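Local structure of esterase family protein (Staphylococcus aureus, 7L0A) at residues H128-Y133 against S153-A158; L205-G210 against D221-L226; Y133-F138 against A147-L152; Q212-Q217 against G240-A245. The protein probably hydrolyses S-formylglutathione to formate and glutathione, as a serine esterase of the esterase D family. All coordinates share one frame; numbering follows the deposited sequence.

Interaction 1: H128-Y133 against S153-A158; sequences HSMGGY and SAVFEA
The ring of Tyr133 meets Val155 at its edge: Val155 O lies in the ring plane, 3.5 Å from Tyr133 CD2 and 3.3 Å from Tyr133 CB. A second ring, that of Phe156, takes Ala154 CB over one face, offset toward the rim, and stacks with Phe222 of helix 216-228. Tyr133 CG stands anti to its backbone N (chi1 170°), which brings the ring edge to Val155 O and sends the hydroxyl on to His186 O. Val155 points at the helix start, with its CB 4.1 Å from Tyr133 CB; CG1 reaches Met130 SD at 4.1 Å, and CG2 lies over Ser129 O. Ala154 CB sits 3.7 Å from Gly132 CA, where the absence of a side chain permits so close an approach. Two weak backbone bonds join the segments, Ser129 N to Ser153 O (3.3 Å, bent to 123° at the hydrogen) and the straighter Val155 N to Ser129 O (3.4 Å). Ser129 O also receives the amides of Gly132 and Tyr133 in the first helical turn. Ser129, the predicted nucleophile, has the strained backbone with positive phi (59°) of a nucleophile elbow, consistent with the Gly-His-Ser-Met-Gly sequence. The contact therefore holds the backbone of the elbow against the loop after strand 148-152, whereas Val155 O, buried here, finds no hydrogen-bonding partner.

Interaction 2: L205-G210 against D221-L226; sequences LLIMCG and DFIDYL
Strand 204-210 and helix 216-228 are the first two elements of a beta-alpha-beta unit that strand 234-238 completes, and this contact is the apolar interface between them. The short segments run nearly antiparallel, 153° between their directions, with axes 10.8 Å apart, so the space is bridged entirely by aliphatic and aromatic side chains and no hydrogen bond crosses it. Ile207 carries most of the contact through a single methyl. Its CG1 lies anti to the carbonyl carbon and the chain is then extended (chi2 170°), which drives CD1 straight out from the strand toward three helix residues. Leu226 comes to meet it tip to tip, CD1 of Ile207 to CD1 of Leu226 at 3.6 Å. Ile223 instead runs alongside with its chain heading the other way, offering its CG2 branch to Ile207 CD1 at 4.0 Å. The third partner is Phe222, whose ring turns its edge to the methyl, with Ile207 CD1 near the ring plane and 4.4 Å from Phe222 CD2. Two residues back on the same face of the strand, Leu205 adds a looser touch, its CD1 4.3 Å from Leu226 CD1. Phe235 of strand 234-238 touches both Ile207 and Ile223, while Leu192 of helix 188-197 packs on Phe222 and Leu226. On the other face of the strand, Leu206 and Met208 pack against helix 244-259, so strand 204-210 lies between helices on both faces of the sheet.

Interaction 3: Y133-F138 against A147-L152; sequences YGTIKF and AKAVPL
Ala149 is the first residue of strand 148-152 to meet the helix: its CB points at the helix and lies 3.9 Å from Thr135 CG2. At Val150 the side chain turns away, toward helix 244-259, and the strand presents its backbone instead, with Val150 N 3.7 Å and Val150 C 3.8 Å from the same threonine methyl. Pro151 follows with the flank of its ring; CG and CD are each 4.0 Å from Thr135 CG2, and Pro151 CG also meets Ile136 CD1 at a looser 4.4 Å. One methyl thus touches three successive residues. Thr135 is set for this by its torsion: CG2 stands anti to the backbone N, pointing at the strand, while OG1 folds back beside that N (chi1 -67°) and bonds to Gly131 O one turn earlier. The polar branch is thereby satisfied within the helix, and only the apolar branch is turned to the sheet. With Ala149, Thr135 and Pro151 at the meeting point, the axes approach to 7.3 Å, with directions 151° apart. No hydrogen bond crosses the contact; the strand spends its backbone groups on its sheet neighbours, 123-128 and 204-210. The contact is the second half of the beta-alpha-beta crossover of strand 123-128, helix 130-141 and strand 148-152, which in the alpha/beta-hydrolase fold is the crossover that contains the nucleophile elbow.

Interaction 4: Q212-Q217 against G240-A245; sequences QDFLYQ and GDHDYA
Two members of the predicted Ser-His-Asp charge-relay triad, Asp213 and His242, meet here, on the loops that follow strands 204-210 and 234-238 of the alpha/beta-hydrolase sheet. His242 ND1 gives its hydrogen to the Asp213 carboxylate, to OD2 on the syn side at 2.9 Å and weakly to OD1 at 3.0 Å; the N-H points between the two oxygens, and ring and carboxylate planes stand 75° apart. OD1 is also held on its anti side by Leu215 N, a capping bond in the turn before helix 216-228 that helps fix the carboxylate's rotation, while water 1 lies unusually close to OD2 and donates weakly to Asp241 O. His242 CG lies anti to its backbone N (chi1 -162°), reaching across to the aspartate and bringing NE2 close to Ser129 OG. Phe214 CE1 sits 3.7 Å above the centre of the imidazole, an edge-to-face pair with planes at 53°, and Leu215 CD1 approaches His242 CE1 at 3.8 Å. Trp247 makes another edge-to-face contact with the histidine. Upstream, Gln212 and Gly240 pair through two bonds, Gln212 N to Gly240 O (2.9 Å) and Gly240 N to Gln212 OE1; the bend of the glutamine chain at chi2 turns its amide oxygen back to that N-H. Asp241 OD1 accepts His242 N on its anti side, steadying the backbone of the histidine, and takes a hydrogen from water 2, whose oxygen accepts Phe214 N at 3.0 Å.

From the N terminus, interaction 1 closes the first loop, joining the turn after strand 123-128 to the loop that follows strand 148-152. Interaction 3 is nested inside it, sharing Tyr133 and helix 130-141, and packs the helix of the crossover against strand 148-152. Further along come interactions 2 and 4, which cross: 205-210, 212-217, 221-226 and 240-245 alternate, and both use helix 216-228. Interactions 2 and 3 are joined through the neighbouring strands 148-152 and 204-210, Leu206 N lying 3.1 Å from Ala149 O. Interactions 1 and 4 bring the predicted triad together where Ser129 OG lies 3.0 Å from His242 NE2, and Ser153 N probably hydrogen-bonds to Met208 O, joining interactions 1 and 2.

Interaction 1: H128-Y133 against S153-A158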
loop_
_atom_site.group_PDB
_atom_site.type_symbol
_atom_site.label_atom_id
_atom_site.label_comp_id
_atom_site.label_asym_id
_atom_site.label_seq_id
_atom_site.Cartn_x
_atom_site.Cartn_y
_atom_site.Cartn_z
ATOM N N HIS B 128 6.513 -16.909 -13.362
ATOM C CA HIS B 128 7.153 -18.199 -13.603
ATOM C C HIS B 128 6.275 -19.379 -13.210
ATOM O O HIS B 128 5.470 -19.327 -12.269
ATOM C CB HIS B 128 8.487 -18.279 -12.846
ATOM C CG HIS B 128 8.351 -18.319 -11.354
ATOM N ND1 HIS B 128 8.373 -17.174 -10.576
ATOM C CD2 HIS B 128 8.235 -19.355 -10.487
ATOM C CE1 HIS B 128 8.254 -17.512 -9.306
ATOM N NE2 HIS B 128 8.187 -18.825 -9.225
ATOM N N SER B 129 6.467 -20.488 -13.945
ATOM C CA SER B 129 5.810 -21.776 -13.708
ATOM C C SER B 129 4.299 -21.576 -13.804
ATOM O O SER B 129 3.816 -21.218 -14.897
ATOM C CB SER B 129 6.328 -22.406 -12.411
ATOM O OG SER B 129 6.140 -23.801 -12.491
ATOM N N MET B 130 3.508 -21.810 -12.756
ATOM C CA MET B 130 2.085 -21.493 -12.910
ATOM C C MET B 130 1.846 -20.017 -13.140
ATOM O O MET B 130 0.834 -19.641 -13.747
ATOM C CB MET B 130 1.257 -21.977 -11.721
ATOM C CG MET B 130 0.986 -23.463 -11.777
ATOM S SD MET B 130 0.123 -24.046 -13.239
ATOM C CE MET B 130 -1.347 -23.021 -13.233
ATOM N N GLY B 131 2.718 -19.143 -12.611
ATOM C CA GLY B 131 2.659 -17.747 -12.963
ATOM C C GLY B 131 3.013 -17.464 -14.410
ATOM O O GLY B 131 2.670 -16.399 -14.924
ATOM N N GLY B 132 3.728 -18.380 -15.062
ATOM C CA GLY B 132 3.998 -18.232 -16.476
ATOM C C GLY B 132 2.801 -18.673 -17.302
ATOM O O GLY B 132 2.508 -18.092 -18.341
ATOM N N TYR B 133 2.116 -19.721 -16.827
ATOM C CA TYR B 133 0.787 -20.064 -17.366
ATOM C C TYR B 133 -0.166 -18.881 -17.237
ATOM O O TYR B 133 -0.815 -18.477 -18.215
ATOM C CB TYR B 133 0.244 -21.279 -16.626
ATOM C CG TYR B 133 -1.201 -21.634 -16.884
ATOM C CD1 TYR B 133 -2.218 -21.076 -16.141
ATOM C CD2 TYR B 133 -1.533 -22.543 -17.851
ATOM C CE1 TYR B 133 -3.539 -21.398 -16.342
ATOM C CE2 TYR B 133 -2.852 -22.870 -18.072
ATOM C CZ TYR B 133 -3.838 -22.282 -17.318
ATOM O OH TYR B 133 -5.161 -22.609 -17.554
ATOM N N SER B 153 9.886 -20.023 -17.490
ATOM C CA SER B 153 9.799 -21.429 -17.106
ATOM C C SER B 153 8.342 -21.875 -17.007
ATOM O O SER B 153 7.938 -22.527 -16.028
ATOM C CB SER B 153 10.508 -21.662 -15.770
ATOM O OG SER B 153 11.789 -21.043 -15.777
ATOM N N ALA B 154 7.566 -21.529 -18.045
ATOM C CA ALA B 154 6.115 -21.563 -17.941
ATOM C C ALA B 154 5.542 -22.955 -18.200
ATOM O O ALA B 154 6.122 -23.791 -18.897
ATOM C CB ALA B 154 5.481 -20.564 -18.913
ATOM N N VAL B 155 4.395 -23.182 -17.568
ATOM C CA VAL B 155 3.492 -24.308 -17.824
ATOM C C VAL B 155 2.607 -23.960 -19.016
ATOM O O VAL B 155 1.777 -23.047 -18.944
ATOM C CB VAL B 155 2.660 -24.578 -16.564
ATOM C CG1 VAL B 155 1.508 -25.535 -16.825
ATOM C CG2 VAL B 155 3.532 -25.102 -15.419
ATOM N N PHE B 156 2.803 -24.665 -20.133
ATOM C CA PHE B 156 2.042 -24.429 -21.356
ATOM C C PHE B 156 1.079 -25.554 -21.714
ATOM O O PHE B 156 0.254 -25.388 -22.645
ATOM C CB PHE B 156 2.980 -24.217 -22.566
ATOM C CG PHE B 156 3.802 -22.930 -22.529
ATOM C CD1 PHE B 156 3.191 -21.694 -22.576
ATOM C CD2 PHE B 156 5.197 -22.986 -22.496
ATOM C CE1 PHE B 156 3.953 -20.512 -22.558
ATOM C CE2 PHE B 156 5.949 -21.823 -22.488
ATOM C CZ PHE B 156 5.329 -20.590 -22.507
ATOM N N GLU B 157 1.216 -26.710 -21.072
ATOM C CA GLU B 157 0.482 -27.891 -21.456
ATOM C C GLU B 157 -0.263 -28.476 -20.275
ATOM O O GLU B 157 0.201 -28.460 -19.145
ATOM C CB GLU B 157 1.401 -29.005 -21.998
ATOM C CG GLU B 157 2.435 -28.554 -22.977
ATOM C CD GLU B 157 2.921 -29.694 -23.833
ATOM O OE1 GLU B 157 2.406 -30.824 -23.665
ATOM O OE2 GLU B 157 3.813 -29.469 -24.679
ATOM N N ALA B 158 -1.394 -29.106 -20.592
ATOM C CA ALA B 158 -2.222 -29.694 -19.548
ATOM C C ALA B 158 -1.475 -30.756 -18.745
ATOM O O ALA B 158 -1.656 -30.868 -17.522
ATOM C CB ALA B 158 -3.471 -30.299 -20.197
#

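Interaction 2: L205-G210 against D221-L226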
loop_
_atom_site.group_PDB
_atom_site.type_symbol
_atom_site.label_atom_id
_atom_site.label_comp_id
_atom_site.label_asym_id
_atom_site.label_seq_id
_atom_site.Cartn_x
_atom_site.Cartn_y
_atom_site.Cartn_z
ATOM N N LEU B 205 6.220 -10.650 -26.752
ATOM C CA LEU B 205 6.538 -11.793 -25.911
ATOM C C LEU B 205 8.038 -11.993 -25.766
ATOM O O LEU B 205 8.768 -12.065 -26.771
ATOM C CB LEU B 205 5.923 -13.060 -26.505
ATOM C CG LEU B 205 4.409 -13.138 -26.520
ATOM C CD1 LEU B 205 3.994 -14.371 -27.337
ATOM C CD2 LEU B 205 3.861 -13.222 -25.113
ATOM N N LEU B 206 8.489 -12.115 -24.512
ATOM C CA LEU B 206 9.831 -12.585 -24.184
ATOM C C LEU B 206 9.638 -13.840 -23.346
ATOM O O LEU B 206 9.109 -13.771 -22.231
ATOM C CB LEU B 206 10.642 -11.518 -23.444
ATOM C CG LEU B 206 11.961 -12.041 -22.902
ATOM C CD1 LEU B 206 12.894 -12.487 -23.985
ATOM C CD2 LEU B 206 12.595 -10.946 -22.033
ATOM N N ILE B 207 10.008 -14.991 -23.904
ATOM C CA ILE B 207 9.829 -16.278 -23.242
ATOM C C ILE B 207 11.192 -16.794 -22.839
ATOM O O ILE B 207 12.114 -16.820 -23.655
ATOM C CB ILE B 207 9.092 -17.276 -24.165
ATOM C CG1 ILE B 207 7.733 -16.696 -24.549
ATOM C CG2 ILE B 207 9.000 -18.640 -23.514
ATOM C CD1 ILE B 207 7.012 -17.466 -25.644
ATOM N N MET B 208 11.341 -17.190 -21.577
ATOM C CA MET B 208 12.645 -17.603 -21.059
ATOM C C MET B 208 12.497 -18.910 -20.290
ATOM O O MET B 208 11.504 -19.133 -19.587
ATOM C CB MET B 208 13.276 -16.521 -20.154
ATOM C CG MET B 208 13.046 -15.105 -20.635
ATOM S SD MET B 208 13.906 -13.854 -19.599
ATOM C CE MET B 208 15.563 -14.130 -20.151
ATOM N N CYS B 209 13.488 -19.779 -20.434
ATOM C CA CYS B 209 13.542 -21.007 -19.654
ATOM C C CYS B 209 14.985 -21.482 -19.576
ATOM O O CYS B 209 15.735 -21.368 -20.547
ATOM C CB CYS B 209 12.640 -22.083 -20.300
ATOM S SG CYS B 209 12.316 -23.519 -19.297
ATOM N N GLY B 210 15.360 -22.045 -18.446
ATOM C CA GLY B 210 16.667 -22.649 -18.324
ATOM C C GLY B 210 16.701 -24.036 -18.936
ATOM O O GLY B 210 15.735 -24.794 -18.868
ATOM N N ASP B 221 8.554 -26.731 -27.458
ATOM C CA ASP B 221 7.404 -27.105 -28.279
ATOM C C ASP B 221 6.471 -25.916 -28.477
ATOM O O ASP B 221 5.919 -25.710 -29.570
ATOM C CB ASP B 221 6.645 -28.254 -27.627
ATOM C CG ASP B 221 7.380 -29.570 -27.729
ATOM O OD1 ASP B 221 8.383 -29.658 -28.483
ATOM O OD2 ASP B 221 6.955 -30.514 -27.028
ATOM N N PHE B 222 6.267 -25.133 -27.423
ATOM C CA PHE B 222 5.381 -23.988 -27.515
ATOM C C PHE B 222 5.928 -22.946 -28.480
ATOM O O PHE B 222 5.184 -22.426 -29.323
ATOM C CB PHE B 222 5.177 -23.366 -26.134
ATOM C CG PHE B 222 4.119 -22.309 -26.091
ATOM C CD1 PHE B 222 2.770 -22.659 -26.160
ATOM C CD2 PHE B 222 4.455 -20.965 -26.028
ATOM C CE1 PHE B 222 1.778 -21.685 -26.145
ATOM C CE2 PHE B 222 3.464 -20.000 -25.996
ATOM C CZ PHE B 222 2.129 -20.350 -26.069
ATOM N N ILE B 223 7.215 -22.594 -28.351
ATOM C CA ILE B 223 7.739 -21.565 -29.247
ATOM C C ILE B 223 7.808 -22.070 -30.682
ATOM O O ILE B 223 7.713 -21.284 -31.626
ATOM C CB ILE B 223 9.108 -21.030 -28.796
ATOM C CG1 ILE B 223 10.183 -22.107 -28.823
ATOM C CG2 ILE B 223 8.976 -20.449 -27.409
ATOM C CD1 ILE B 223 11.570 -21.579 -28.438
ATOM N N ASP B 224 8.027 -23.367 -30.884
ATOM C CA ASP B 224 7.953 -23.928 -32.223
ATOM C C ASP B 224 6.567 -23.735 -32.838
ATOM O O ASP B 224 6.437 -23.389 -34.027
ATOM C CB ASP B 224 8.323 -25.406 -32.148
ATOM C CG ASP B 224 9.824 -25.640 -32.088
ATOM O OD1 ASP B 224 10.586 -24.655 -32.191
ATOM O OD2 ASP B 224 10.240 -26.812 -31.917
ATOM N N TYR B 225 5.517 -23.938 -32.047
ATOM C CA TYR B 225 4.177 -23.665 -32.536
ATOM C C TYR B 225 3.975 -22.176 -32.810
ATOM O O TYR B 225 3.433 -21.803 -33.860
ATOM C CB TYR B 225 3.120 -24.219 -31.560
ATOM C CG TYR B 225 1.709 -24.111 -32.122
ATOM C CD1 TYR B 225 1.365 -24.741 -33.310
ATOM C CD2 TYR B 225 0.720 -23.364 -31.473
ATOM C CE1 TYR B 225 0.080 -24.630 -33.836
ATOM C CE2 TYR B 225 -0.562 -23.244 -32.003
ATOM C CZ TYR B 225 -0.878 -23.890 -33.187
ATOM O OH TYR B 225 -2.153 -23.765 -33.704
ATOM N N LEU B 226 4.408 -21.302 -31.898
ATOM C CA LEU B 226 4.373 -19.869 -32.185
ATOM C C LEU B 226 4.994 -19.561 -33.548
ATOM O O LEU B 226 4.442 -18.781 -34.340
ATOM C CB LEU B 226 5.105 -19.081 -31.102
ATOM C CG LEU B 226 4.457 -19.045 -29.734
ATOM C CD1 LEU B 226 5.365 -18.196 -28.802
ATOM C CD2 LEU B 226 3.082 -18.464 -29.789
#

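Interaction 3: Y133-F138 against A147-L152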
loop_
_atom_site.group_PDB
_atom_site.type_symbol
_atom_site.label_atom_id
_atom_site.label_comp_id
_atom_site.label_asym_id
_atom_site.label_seq_id
_atom_site.Cartn_x
_atom_site.Cartn_y
_atom_site.Cartn_z
ATOM N N TYR B 133 2.116 -19.721 -16.827
ATOM C CA TYR B 133 0.787 -20.064 -17.366
ATOM C C TYR B 133 -0.166 -18.881 -17.237
ATOM O O TYR B 133 -0.815 -18.477 -18.215
ATOM C CB TYR B 133 0.244 -21.279 -16.626
ATOM C CG TYR B 133 -1.201 -21.634 -16.884
ATOM C CD1 TYR B 133 -2.218 -21.076 -16.141
ATOM C CD2 TYR B 133 -1.533 -22.543 -17.851
ATOM C CE1 TYR B 133 -3.539 -21.398 -16.342
ATOM C CE2 TYR B 133 -2.852 -22.870 -18.072
ATOM C CZ TYR B 133 -3.838 -22.282 -17.318
ATOM O OH TYR B 133 -5.161 -22.609 -17.554
ATOM N N GLY B 134 -0.213 -18.264 -16.044
ATOM C CA GLY B 134 -1.003 -17.048 -15.885
ATOM C C GLY B 134 -0.607 -15.973 -16.880
ATOM O O GLY B 134 -1.464 -15.340 -17.514
ATOM N N THR B 135 0.706 -15.743 -17.020
ATOM C CA THR B 135 1.176 -14.692 -17.903
ATOM C C THR B 135 0.695 -14.898 -19.324
ATOM O O THR B 135 0.183 -13.962 -19.957
ATOM C CB THR B 135 2.698 -14.595 -17.868
ATOM O OG1 THR B 135 3.088 -14.143 -16.564
ATOM C CG2 THR B 135 3.220 -13.571 -18.868
ATOM N N ILE B 136 0.865 -16.118 -19.861
ATOM C CA ILE B 136 0.456 -16.376 -21.239
ATOM C C ILE B 136 -1.065 -16.350 -21.369
ATOM O O ILE B 136 -1.592 -15.872 -22.385
ATOM C CB ILE B 136 1.058 -17.694 -21.756
ATOM C CG1 ILE B 136 0.970 -17.774 -23.288
ATOM C CG2 ILE B 136 0.415 -18.923 -21.174
ATOM C CD1 ILE B 136 1.862 -16.791 -24.007
ATOM N N LYS B 137 -1.795 -16.779 -20.328
ATOM C CA LYS B 137 -3.261 -16.678 -20.415
ATOM C C LYS B 137 -3.706 -15.210 -20.480
ATOM O O LYS B 137 -4.583 -14.860 -21.274
ATOM C CB LYS B 137 -3.916 -17.390 -19.233
ATOM C CG LYS B 137 -5.414 -17.203 -19.194
ATOM C CD LYS B 137 -6.138 -18.288 -18.418
ATOM C CE LYS B 137 -7.662 -18.104 -18.574
ATOM N NZ LYS B 137 -8.456 -19.297 -18.167
ATOM N N PHE B 138 -3.112 -14.333 -19.666
ATOM C CA PHE B 138 -3.467 -12.916 -19.715
ATOM C C PHE B 138 -2.989 -12.269 -21.006
ATOM O O PHE B 138 -3.684 -11.412 -21.555
ATOM C CB PHE B 138 -2.919 -12.172 -18.478
ATOM C CG PHE B 138 -3.619 -12.561 -17.199
ATOM C CD1 PHE B 138 -4.969 -12.304 -17.018
ATOM C CD2 PHE B 138 -2.922 -13.199 -16.195
ATOM C CE1 PHE B 138 -5.606 -12.694 -15.855
ATOM C CE2 PHE B 138 -3.545 -13.588 -15.013
ATOM C CZ PHE B 138 -4.895 -13.347 -14.861
ATOM N N ALA B 147 1.291 -4.359 -22.849
ATOM C CA ALA B 147 2.088 -4.187 -24.052
ATOM C C ALA B 147 3.104 -5.304 -24.223
ATOM O O ALA B 147 3.517 -5.597 -25.360
ATOM C CB ALA B 147 2.820 -2.851 -24.015
ATOM N N LYS B 148 3.528 -5.899 -23.120
ATOM C CA LYS B 148 4.614 -6.870 -23.110
ATOM C C LYS B 148 4.303 -7.906 -22.041
ATOM O O LYS B 148 3.759 -7.566 -20.984
ATOM C CB LYS B 148 5.968 -6.235 -22.826
ATOM C CG LYS B 148 6.335 -5.152 -23.830
ATOM C CD LYS B 148 7.694 -4.557 -23.516
ATOM C CE LYS B 148 7.947 -3.343 -24.392
ATOM N NZ LYS B 148 9.387 -2.975 -24.428
ATOM N N ALA B 149 4.676 -9.158 -22.309
ATOM C CA ALA B 149 4.440 -10.295 -21.421
ATOM C C ALA B 149 5.672 -11.185 -21.431
ATOM O O ALA B 149 6.232 -11.453 -22.505
ATOM C CB ALA B 149 3.199 -11.095 -21.893
ATOM N N VAL B 150 6.078 -11.654 -20.257
ATOM C CA VAL B 150 7.291 -12.437 -20.083
ATOM C C VAL B 150 6.983 -13.711 -19.298
ATOM O O VAL B 150 7.078 -13.758 -18.059
ATOM C CB VAL B 150 8.382 -11.623 -19.360
ATOM C CG1 VAL B 150 9.656 -12.433 -19.259
ATOM C CG2 VAL B 150 8.655 -10.304 -20.071
ATOM N N PRO B 151 6.633 -14.800 -19.980
ATOM C CA PRO B 151 6.517 -16.099 -19.299
ATOM C C PRO B 151 7.892 -16.698 -19.030
ATOM O O PRO B 151 8.708 -16.828 -19.947
ATOM C CB PRO B 151 5.723 -16.969 -20.302
ATOM C CG PRO B 151 5.170 -16.022 -21.288
ATOM C CD PRO B 151 6.125 -14.857 -21.359
ATOM N N LEU B 152 8.127 -17.072 -17.782
ATOM C CA LEU B 152 9.381 -17.651 -17.315
ATOM C C LEU B 152 9.120 -19.099 -16.929
ATOM O O LEU B 152 8.264 -19.367 -16.080
ATOM C CB LEU B 152 9.915 -16.886 -16.102
ATOM C CG LEU B 152 10.185 -15.395 -16.262
ATOM C CD1 LEU B 152 10.645 -14.872 -14.889
ATOM C CD2 LEU B 152 11.208 -15.130 -17.307
#

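Interaction 4: Q212-Q217 against G240-A245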
loop_
_atom_site.group_PDB
_atom_site.type_symbol
_atom_site.label_atom_id
_atom_site.label_comp_id
_atom_site.label_asym_id
_atom_site.label_seq_id
_atom_site.Cartn_x
_atom_site.Cartn_y
_atom_site.Cartn_z
ATOM N N GLN B 212 18.052 -26.784 -18.023
ATOM C CA GLN B 212 17.918 -27.930 -17.129
ATOM C C GLN B 212 16.512 -28.063 -16.542
ATOM O O GLN B 212 16.257 -29.007 -15.790
ATOM C CB GLN B 212 18.972 -27.833 -16.010
ATOM C CG GLN B 212 20.400 -28.131 -16.495
ATOM C CD GLN B 212 21.022 -27.003 -17.305
ATOM O OE1 GLN B 212 21.091 -25.857 -16.854
ATOM N NE2 GLN B 212 21.505 -27.332 -18.506
ATOM N N ASP B 213 15.610 -27.139 -16.843
ATOM C CA ASP B 213 14.263 -27.152 -16.283
ATOM C C ASP B 213 13.476 -28.344 -16.811
ATOM O O ASP B 213 13.571 -28.683 -17.983
ATOM C CB ASP B 213 13.583 -25.843 -16.667
ATOM C CG ASP B 213 12.438 -25.489 -15.786
ATOM O OD1 ASP B 213 11.468 -26.268 -15.718
ATOM O OD2 ASP B 213 12.479 -24.405 -15.178
ATOM N N PHE B 214 12.691 -28.984 -15.935
ATOM C CA PHE B 214 11.859 -30.095 -16.395
ATOM C C PHE B 214 10.834 -29.658 -17.429
ATOM O O PHE B 214 10.302 -30.519 -18.156
ATOM C CB PHE B 214 11.194 -30.796 -15.200
ATOM C CG PHE B 214 10.046 -30.049 -14.570
ATOM C CD1 PHE B 214 10.275 -29.069 -13.630
ATOM C CD2 PHE B 214 8.738 -30.373 -14.876
ATOM C CE1 PHE B 214 9.226 -28.413 -13.022
ATOM C CE2 PHE B 214 7.681 -29.717 -14.275
ATOM C CZ PHE B 214 7.920 -28.742 -13.355
ATOM N N LEU B 215 10.560 -28.358 -17.543
ATOM C CA LEU B 215 9.610 -27.829 -18.517
ATOM C C LEU B 215 10.274 -27.325 -19.794
ATOM O O LEU B 215 9.577 -26.817 -20.679
ATOM C CB LEU B 215 8.792 -26.697 -17.889
ATOM C CG LEU B 215 7.921 -27.055 -16.682
ATOM C CD1 LEU B 215 7.281 -25.855 -16.069
ATOM C CD2 LEU B 215 6.861 -28.091 -17.119
ATOM N N TYR B 216 11.585 -27.488 -19.939
ATOM C CA TYR B 216 12.295 -26.869 -21.050
ATOM C C TYR B 216 11.796 -27.381 -22.398
ATOM O O TYR B 216 11.567 -26.593 -23.324
ATOM C CB TYR B 216 13.799 -27.123 -20.917
ATOM C CG TYR B 216 14.634 -26.546 -22.024
ATOM C CD1 TYR B 216 14.721 -25.171 -22.217
ATOM C CD2 TYR B 216 15.388 -27.365 -22.843
ATOM C CE1 TYR B 216 15.513 -24.637 -23.227
ATOM C CE2 TYR B 216 16.188 -26.833 -23.846
ATOM C CZ TYR B 216 16.231 -25.482 -24.050
ATOM O OH TYR B 216 17.033 -24.975 -25.065
ATOM N N GLN B 217 11.664 -28.704 -22.552
ATOM C CA GLN B 217 11.232 -29.222 -23.848
ATOM C C GLN B 217 9.817 -28.769 -24.186
ATOM O O GLN B 217 9.537 -28.424 -25.339
ATOM C CB GLN B 217 11.347 -30.745 -23.874
ATOM C CG GLN B 217 10.999 -31.342 -25.238
ATOM C CD GLN B 217 11.876 -30.800 -26.365
ATOM O OE1 GLN B 217 13.107 -30.793 -26.262
ATOM N NE2 GLN B 217 11.238 -30.340 -27.447
ATOM N N GLY B 240 20.375 -23.156 -16.385
ATOM C CA GLY B 240 19.452 -22.784 -15.324
ATOM C C GLY B 240 18.404 -23.863 -15.158
ATOM O O GLY B 240 18.058 -24.624 -16.040
ATOM N N ASP B 241 17.865 -23.912 -13.946
ATOM C CA ASP B 241 16.879 -24.893 -13.548
ATOM C C ASP B 241 15.637 -24.161 -13.047
ATOM O O ASP B 241 15.514 -22.941 -13.169
ATOM C CB ASP B 241 17.476 -25.810 -12.481
ATOM C CG ASP B 241 16.952 -27.217 -12.563
ATOM O OD1 ASP B 241 15.759 -27.397 -12.874
ATOM O OD2 ASP B 241 17.736 -28.155 -12.303
ATOM N N HIS B 242 14.716 -24.933 -12.465
ATOM C CA HIS B 242 13.409 -24.450 -12.028
ATOM C C HIS B 242 13.508 -23.891 -10.604
ATOM O O HIS B 242 13.007 -24.453 -9.636
ATOM C CB HIS B 242 12.399 -25.598 -12.126
ATOM C CG HIS B 242 10.972 -25.171 -12.133
ATOM N ND1 HIS B 242 10.303 -24.872 -13.295
ATOM C CD2 HIS B 242 10.085 -24.998 -11.127
ATOM C CE1 HIS B 242 9.062 -24.527 -13.001
ATOM N NE2 HIS B 242 8.909 -24.580 -11.692
ATOM N N ASP B 243 14.170 -22.740 -10.482
ATOM C CA ASP B 243 14.461 -22.191 -9.156
ATOM C C ASP B 243 14.764 -20.699 -9.264
ATOM O O ASP B 243 14.885 -20.138 -10.364
ATOM C CB ASP B 243 15.597 -22.968 -8.479
ATOM C CG ASP B 243 16.877 -22.968 -9.280
ATOM O OD1 ASP B 243 17.274 -21.912 -9.811
ATOM O OD2 ASP B 243 17.521 -24.031 -9.357
ATOM N N TYR B 244 14.894 -20.054 -8.079
ATOM C CA TYR B 244 15.045 -18.606 -8.026
ATOM C C TYR B 244 16.450 -18.152 -8.358
ATOM O O TYR B 244 16.671 -16.965 -8.650
ATOM C CB TYR B 244 14.620 -18.101 -6.658
ATOM C CG TYR B 244 13.145 -17.854 -6.559
ATOM C CD1 TYR B 244 12.594 -16.685 -7.082
ATOM C CD2 TYR B 244 12.292 -18.765 -5.951
ATOM C CE1 TYR B 244 11.233 -16.435 -7.011
ATOM C CE2 TYR B 244 10.909 -18.519 -5.878
ATOM C CZ TYR B 244 10.404 -17.366 -6.380
ATOM O OH TYR B 244 9.068 -17.094 -6.292
ATOM N N ALA B 245 17.431 -19.048 -8.338
ATOM C CA ALA B 245 18.726 -18.666 -8.900
ATOM C C ALA B 245 18.575 -18.310 -10.374
ATOM O O ALA B 245 19.166 -17.336 -10.860
ATOM C CB ALA B 245 19.726 -19.795 -8.713
HETATM O O HOH W 1 14.052 -22.595 -15.827
HETATM O O HOH W 2 13.787 -29.168 -13.170
#